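Local coordinates for protein tryptophane-5-halogenase (Microbispora sp. ATCC PTA-5024, PDB 5UAO) that probably uses reduced flavin to chlorinate a tryptophan of a lanthipeptide at position 5 during NAI-107 biosynthesis, at residues D257-K271 against W285-F299. Numbering follows the deposited sequence.
Sequences DAAVTGTLAHGGHLK and WTIPTPESDHLGYVF
The imidazole of H266 receives S292 CA over one face in a CH-pi contact, while its edge meets T289 O and D293 OD1 in the ring plane. At the far end, A258 CB lies over one face of the F299 ring, 3.4 Å from CZ, with V260 N and Y297 O at its edge; V260 CG2 approaches CE1 obliquely. A flat ring with polar edges suits H266: NE2 donates to T289 O at 2.8 Å, 4° out of the ring plane, and ND1 accepts from G268 N within the type I' turn 266-269. With chi1 at 51°, CG sits between the backbone N and the carbonyl carbon, directing the ring to the loop 289-292. Replacing H266 by an alanine is likely to leave T289 O without this donor, G268 N without its acceptor and S292 CA without the ring face. Between these rings, strands 258-264 and 293-299 pair antiparallel inside a mixed sheet, with a classic beta bulge where 258-264 begins and 293-299 ends, D257 N and A258 N both donating to F299 O. G296 suits its position because a CB would clash with W285, whose indole touches FAD. K271 bends at chi3 and chi4, bringing NZ 2.7 Å from D293 OD2 in a salt bridge through the syn lone pair; a water joins NZ to OD1.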
loop_
_atom_site.group_PDB
_atom_site.type_symbol
_atom_site.label_atom_id
_atom_site.label_comp_id
_atom_site.label_asym_id
_atom_site.label_seq_id
_atom_site.Cartn_x
_atom_site.Cartn_y
_atom_site.Cartn_z
ATOM N N ASP A 257 -10.194 29.269 5.055
ATOM C CA ASP A 257 -11.481 29.091 4.429
ATOM C C ASP A 257 -11.825 30.091 3.354
ATOM O O ASP A 257 -12.981 30.124 2.894
ATOM C CB ASP A 257 -12.580 29.182 5.512
ATOM C CG ASP A 257 -12.516 30.477 6.309
ATOM O OD1 ASP A 257 -11.573 31.305 6.184
ATOM O OD2 ASP A 257 -13.457 30.707 7.061
ATOM N N ALA A 258 -10.869 30.944 2.973
ATOM C CA ALA A 258 -11.106 31.989 1.993
ATOM C C ALA A 258 -9.831 32.296 1.258
ATOM O O ALA A 258 -8.747 32.056 1.784
ATOM C CB ALA A 258 -11.661 33.266 2.674
ATOM N N ALA A 259 -9.989 32.817 0.033
ATOM C CA ALA A 259 -8.890 33.352 -0.734
ATOM C C ALA A 259 -9.276 34.620 -1.482
ATOM O O ALA A 259 -10.345 34.724 -2.120
ATOM C CB ALA A 259 -8.416 32.316 -1.736
ATOM N N VAL A 260 -8.361 35.561 -1.486
ATOM C CA VAL A 260 -8.473 36.750 -2.304
ATOM C C VAL A 260 -7.499 36.547 -3.482
ATOM O O VAL A 260 -6.285 36.426 -3.304
ATOM C CB VAL A 260 -8.032 38.025 -1.553
ATOM C CG1 VAL A 260 -8.099 39.211 -2.494
ATOM C CG2 VAL A 260 -8.967 38.328 -0.407
ATOM N N THR A 261 -8.020 36.631 -4.679
ATOM C CA THR A 261 -7.184 36.459 -5.839
ATOM C C THR A 261 -6.865 37.755 -6.593
ATOM O O THR A 261 -7.623 38.771 -6.533
ATOM C CB THR A 261 -7.842 35.457 -6.837
ATOM O OG1 THR A 261 -9.101 35.967 -7.328
ATOM C CG2 THR A 261 -8.027 34.126 -6.162
ATOM N N GLY A 262 -5.776 37.714 -7.351
ATOM C CA GLY A 262 -5.419 38.869 -8.161
ATOM C C GLY A 262 -4.293 38.516 -9.129
ATOM O O GLY A 262 -3.838 37.387 -9.121
ATOM N N THR A 263 -3.871 39.459 -9.993
ATOM C CA THR A 263 -2.748 39.209 -10.929
ATOM C C THR A 263 -1.696 40.274 -10.738
ATOM O O THR A 263 -2.019 41.414 -10.352
ATOM C CB THR A 263 -3.201 39.189 -12.433
ATOM O OG1 THR A 263 -3.648 40.486 -12.800
ATOM C CG2 THR A 263 -4.366 38.186 -12.697
ATOM N N LEU A 264 -0.472 39.929 -11.069
ATOM C CA LEU A 264 0.688 40.794 -10.929
ATOM C C LEU A 264 1.609 40.634 -12.173
ATOM O O LEU A 264 1.927 39.522 -12.591
ATOM C CB LEU A 264 1.473 40.341 -9.714
ATOM C CG LEU A 264 2.677 41.198 -9.243
ATOM C CD1 LEU A 264 2.283 42.613 -8.798
ATOM C CD2 LEU A 264 3.443 40.484 -8.143
ATOM N N ALA A 265 2.024 41.729 -12.754
ATOM C CA ALA A 265 2.879 41.693 -13.918
ATOM C C ALA A 265 4.192 41.051 -13.598
ATOM O O ALA A 265 4.691 41.235 -12.506
ATOM C CB ALA A 265 3.120 43.111 -14.421
ATOM N N HIS A 266 4.779 40.328 -14.548
ATOM C CA HIS A 266 6.102 39.682 -14.303
ATOM C C HIS A 266 7.217 40.060 -15.318
ATOM O O HIS A 266 8.312 39.512 -15.264
ATOM C CB HIS A 266 5.985 38.134 -14.263
ATOM C CG HIS A 266 5.260 37.517 -15.420
ATOM N ND1 HIS A 266 5.266 38.069 -16.678
ATOM C CD2 HIS A 266 4.504 36.392 -15.515
ATOM C CE1 HIS A 266 4.524 37.335 -17.495
ATOM N NE2 HIS A 266 4.066 36.303 -16.817
ATOM N N GLY A 267 6.922 40.966 -16.240
ATOM C CA GLY A 267 7.883 41.392 -17.248
ATOM C C GLY A 267 8.121 40.370 -18.376
ATOM O O GLY A 267 9.026 40.575 -19.195
ATOM N N GLY A 268 7.308 39.298 -18.459
ATOM C CA GLY A 268 7.660 38.116 -19.246
ATOM C C GLY A 268 8.672 37.126 -18.668
ATOM O O GLY A 268 9.027 36.136 -19.337
ATOM N N HIS A 269 9.158 37.368 -17.457
ATOM C CA HIS A 269 10.004 36.434 -16.751
ATOM C C HIS A 269 9.166 35.363 -16.026
ATOM O O HIS A 269 8.399 35.682 -15.084
ATOM C CB HIS A 269 10.946 37.216 -15.799
ATOM C CG HIS A 269 11.691 38.306 -16.517
ATOM N ND1 HIS A 269 12.858 38.075 -17.235
ATOM C CD2 HIS A 269 11.360 39.609 -16.749
ATOM C CE1 HIS A 269 13.239 39.197 -17.822
ATOM N NE2 HIS A 269 12.347 40.143 -17.548
ATOM N N LEU A 270 9.275 34.096 -16.461
ATOM C CA LEU A 270 8.324 33.050 -16.050
ATOM C C LEU A 270 9.059 32.126 -15.075
ATOM O O LEU A 270 9.962 31.391 -15.453
ATOM C CB LEU A 270 7.688 32.292 -17.234
ATOM C CG LEU A 270 7.213 33.122 -18.417
ATOM C CD1 LEU A 270 6.657 32.242 -19.520
ATOM C CD2 LEU A 270 6.143 34.111 -17.988
ATOM N N LYS A 271 8.740 32.248 -13.776
ATOM C CA LYS A 271 9.303 31.351 -12.773
ATOM C C LYS A 271 8.848 29.891 -13.007
ATOM O O LYS A 271 7.662 29.637 -13.237
ATOM C CB LYS A 271 8.919 31.817 -11.350
ATOM C CG LYS A 271 9.543 33.140 -10.961
ATOM C CD LYS A 271 8.941 33.706 -9.667
ATOM C CE LYS A 271 7.510 34.201 -9.866
ATOM N NZ LYS A 271 7.344 35.514 -10.496
ATOM N N TRP A 285 -0.247 32.040 -2.908
ATOM C CA TRP A 285 0.353 31.355 -4.091
ATOM C C TRP A 285 0.719 32.356 -5.128
ATOM O O TRP A 285 0.057 33.405 -5.242
ATOM C CB TRP A 285 -0.582 30.308 -4.690
ATOM C CG TRP A 285 -1.751 30.775 -5.539
ATOM C CD1 TRP A 285 -1.712 31.259 -6.817
ATOM C CD2 TRP A 285 -3.129 30.701 -5.196
ATOM N NE1 TRP A 285 -2.991 31.521 -7.270
ATOM C CE2 TRP A 285 -3.874 31.131 -6.297
ATOM C CE3 TRP A 285 -3.799 30.310 -4.065
ATOM C CZ2 TRP A 285 -5.272 31.186 -6.286
ATOM C CZ3 TRP A 285 -5.206 30.336 -4.066
ATOM C CH2 TRP A 285 -5.904 30.812 -5.119
ATOM N N THR A 286 1.717 31.978 -5.933
ATOM C CA THR A 286 2.085 32.680 -7.146
ATOM C C THR A 286 2.254 31.632 -8.238
ATOM O O THR A 286 3.172 30.785 -8.160
ATOM C CB THR A 286 3.413 33.457 -7.006
ATOM O OG1 THR A 286 3.338 34.443 -5.969
ATOM C CG2 THR A 286 3.717 34.216 -8.312
ATOM N N ILE A 287 1.353 31.676 -9.224
ATOM C CA ILE A 287 1.277 30.713 -10.321
ATOM C C ILE A 287 1.499 31.507 -11.631
ATOM O O ILE A 287 0.591 32.245 -12.058
ATOM C CB ILE A 287 -0.097 29.967 -10.307
ATOM C CG1 ILE A 287 -0.167 29.037 -9.095
ATOM C CG2 ILE A 287 -0.312 29.218 -11.605
ATOM C CD1 ILE A 287 -1.537 28.469 -8.822
ATOM N N PRO A 288 2.671 31.351 -12.276
ATOM C CA PRO A 288 2.943 32.052 -13.553
ATOM C C PRO A 288 2.067 31.578 -14.703
ATOM O O PRO A 288 1.900 30.364 -14.881
ATOM C CB PRO A 288 4.394 31.671 -13.820
ATOM C CG PRO A 288 4.967 31.586 -12.462
ATOM C CD PRO A 288 3.921 30.841 -11.694
ATOM N N THR A 289 1.503 32.522 -15.453
ATOM C CA THR A 289 0.964 32.260 -16.810
ATOM C C THR A 289 1.782 33.100 -17.804
ATOM O O THR A 289 2.598 33.929 -17.361
ATOM C CB THR A 289 -0.538 32.571 -16.955
ATOM O OG1 THR A 289 -0.720 33.992 -16.931
ATOM C CG2 THR A 289 -1.359 31.924 -15.869
ATOM N N PRO A 290 1.627 32.879 -19.129
ATOM C CA PRO A 290 2.499 33.705 -20.009
ATOM C C PRO A 290 2.203 35.206 -19.894
ATOM O O PRO A 290 3.123 35.999 -19.963
ATOM C CB PRO A 290 2.248 33.133 -21.436
ATOM C CG PRO A 290 1.794 31.703 -21.174
ATOM C CD PRO A 290 0.970 31.793 -19.885
ATOM N N GLU A 291 0.989 35.578 -19.559
ATOM C CA GLU A 291 0.597 36.998 -19.580
ATOM C C GLU A 291 0.891 37.714 -18.237
ATOM O O GLU A 291 1.194 38.876 -18.255
ATOM C CB GLU A 291 -0.865 37.195 -20.084
ATOM C CG GLU A 291 -1.991 36.647 -19.225
ATOM C CD GLU A 291 -2.276 35.113 -19.393
ATOM O OE1 GLU A 291 -1.546 34.420 -20.216
ATOM O OE2 GLU A 291 -3.216 34.604 -18.650
ATOM N N SER A 292 0.850 37.009 -17.112
ATOM C CA SER A 292 1.077 37.562 -15.773
ATOM C C SER A 292 1.186 36.465 -14.672
ATOM O O SER A 292 0.917 35.307 -14.931
ATOM C CB SER A 292 -0.072 38.471 -15.401
ATOM O OG SER A 292 -1.257 37.698 -15.251
ATOM N N ASP A 293 1.591 36.858 -13.479
ATOM C CA ASP A 293 1.538 36.009 -12.295
ATOM C C ASP A 293 0.107 36.057 -11.731
ATOM O O ASP A 293 -0.474 37.132 -11.568
ATOM C CB ASP A 293 2.539 36.427 -11.265
ATOM C CG ASP A 293 3.959 35.970 -11.578
ATOM O OD1 ASP A 293 4.162 34.998 -12.318
ATOM O OD2 ASP A 293 4.897 36.492 -10.954
ATOM N N HIS A 294 -0.462 34.860 -11.477
ATOM C CA HIS A 294 -1.750 34.711 -10.813
ATOM C C HIS A 294 -1.500 34.410 -9.315
ATOM O O HIS A 294 -0.774 33.490 -8.939
ATOM C CB HIS A 294 -2.557 33.635 -11.431
ATOM C CG HIS A 294 -3.039 33.953 -12.797
ATOM N ND1 HIS A 294 -3.978 33.180 -13.436
ATOM C CD2 HIS A 294 -2.755 34.972 -13.641
ATOM C CE1 HIS A 294 -4.301 33.738 -14.595
ATOM N NE2 HIS A 294 -3.492 34.761 -14.782
ATOM N N LEU A 295 -2.098 35.222 -8.466
ATOM C CA LEU A 295 -1.857 35.126 -7.044
ATOM C C LEU A 295 -3.153 34.824 -6.281
ATOM O O LEU A 295 -4.248 35.198 -6.701
ATOM C CB LEU A 295 -1.238 36.443 -6.549
ATOM C CG LEU A 295 0.262 36.537 -6.668
ATOM C CD1 LEU A 295 0.739 36.672 -8.080
ATOM C CD2 LEU A 295 0.709 37.779 -5.926
ATOM N N GLY A 296 -2.993 34.219 -5.100
ATOM C CA GLY A 296 -4.103 34.052 -4.180
ATOM C C GLY A 296 -3.669 33.934 -2.733
ATOM O O GLY A 296 -2.872 33.063 -2.372
ATOM N N TYR A 297 -4.190 34.833 -1.921
ATOM C CA TYR A 297 -3.970 34.805 -0.477
ATOM C C TYR A 297 -5.084 34.000 0.174
ATOM O O TYR A 297 -6.244 34.405 0.255
ATOM C CB TYR A 297 -3.947 36.228 0.050
ATOM C CG TYR A 297 -3.727 36.411 1.497
ATOM C CD1 TYR A 297 -3.384 35.353 2.342
ATOM C CD2 TYR A 297 -3.731 37.709 2.041
ATOM C CE1 TYR A 297 -3.156 35.571 3.690
ATOM C CE2 TYR A 297 -3.469 37.912 3.368
ATOM C CZ TYR A 297 -3.142 36.863 4.170
ATOM O OH TYR A 297 -2.885 37.084 5.510
ATOM N N VAL A 298 -4.687 32.800 0.539
ATOM C CA VAL A 298 -5.498 31.865 1.281
ATOM C C VAL A 298 -5.368 32.208 2.768
ATOM O O VAL A 298 -4.275 32.210 3.335
ATOM C CB VAL A 298 -4.965 30.401 1.020
ATOM C CG1 VAL A 298 -5.604 29.386 1.966
ATOM C CG2 VAL A 298 -5.255 29.965 -0.419
ATOM N N PHE A 299 -6.475 32.453 3.398
ATOM C CA PHE A 299 -6.458 32.953 4.808
ATOM C C PHE A 299 -7.577 32.322 5.635
ATOM O O PHE A 299 -8.554 31.816 5.065
ATOM C CB PHE A 299 -6.565 34.515 4.857
ATOM C CG PHE A 299 -7.796 35.101 4.248
ATOM C CD1 PHE A 299 -7.880 35.319 2.875
ATOM C CD2 PHE A 299 -8.837 35.542 5.021
ATOM C CE1 PHE A 299 -9.012 35.908 2.326
ATOM C CE2 PHE A 299 -9.995 36.085 4.481
ATOM C CZ PHE A 299 -10.083 36.292 3.125
HETATM O O HOH W 1 2.793 40.669 -16.822
HETATM O O HOH W 2 6.765 34.470 -13.173
#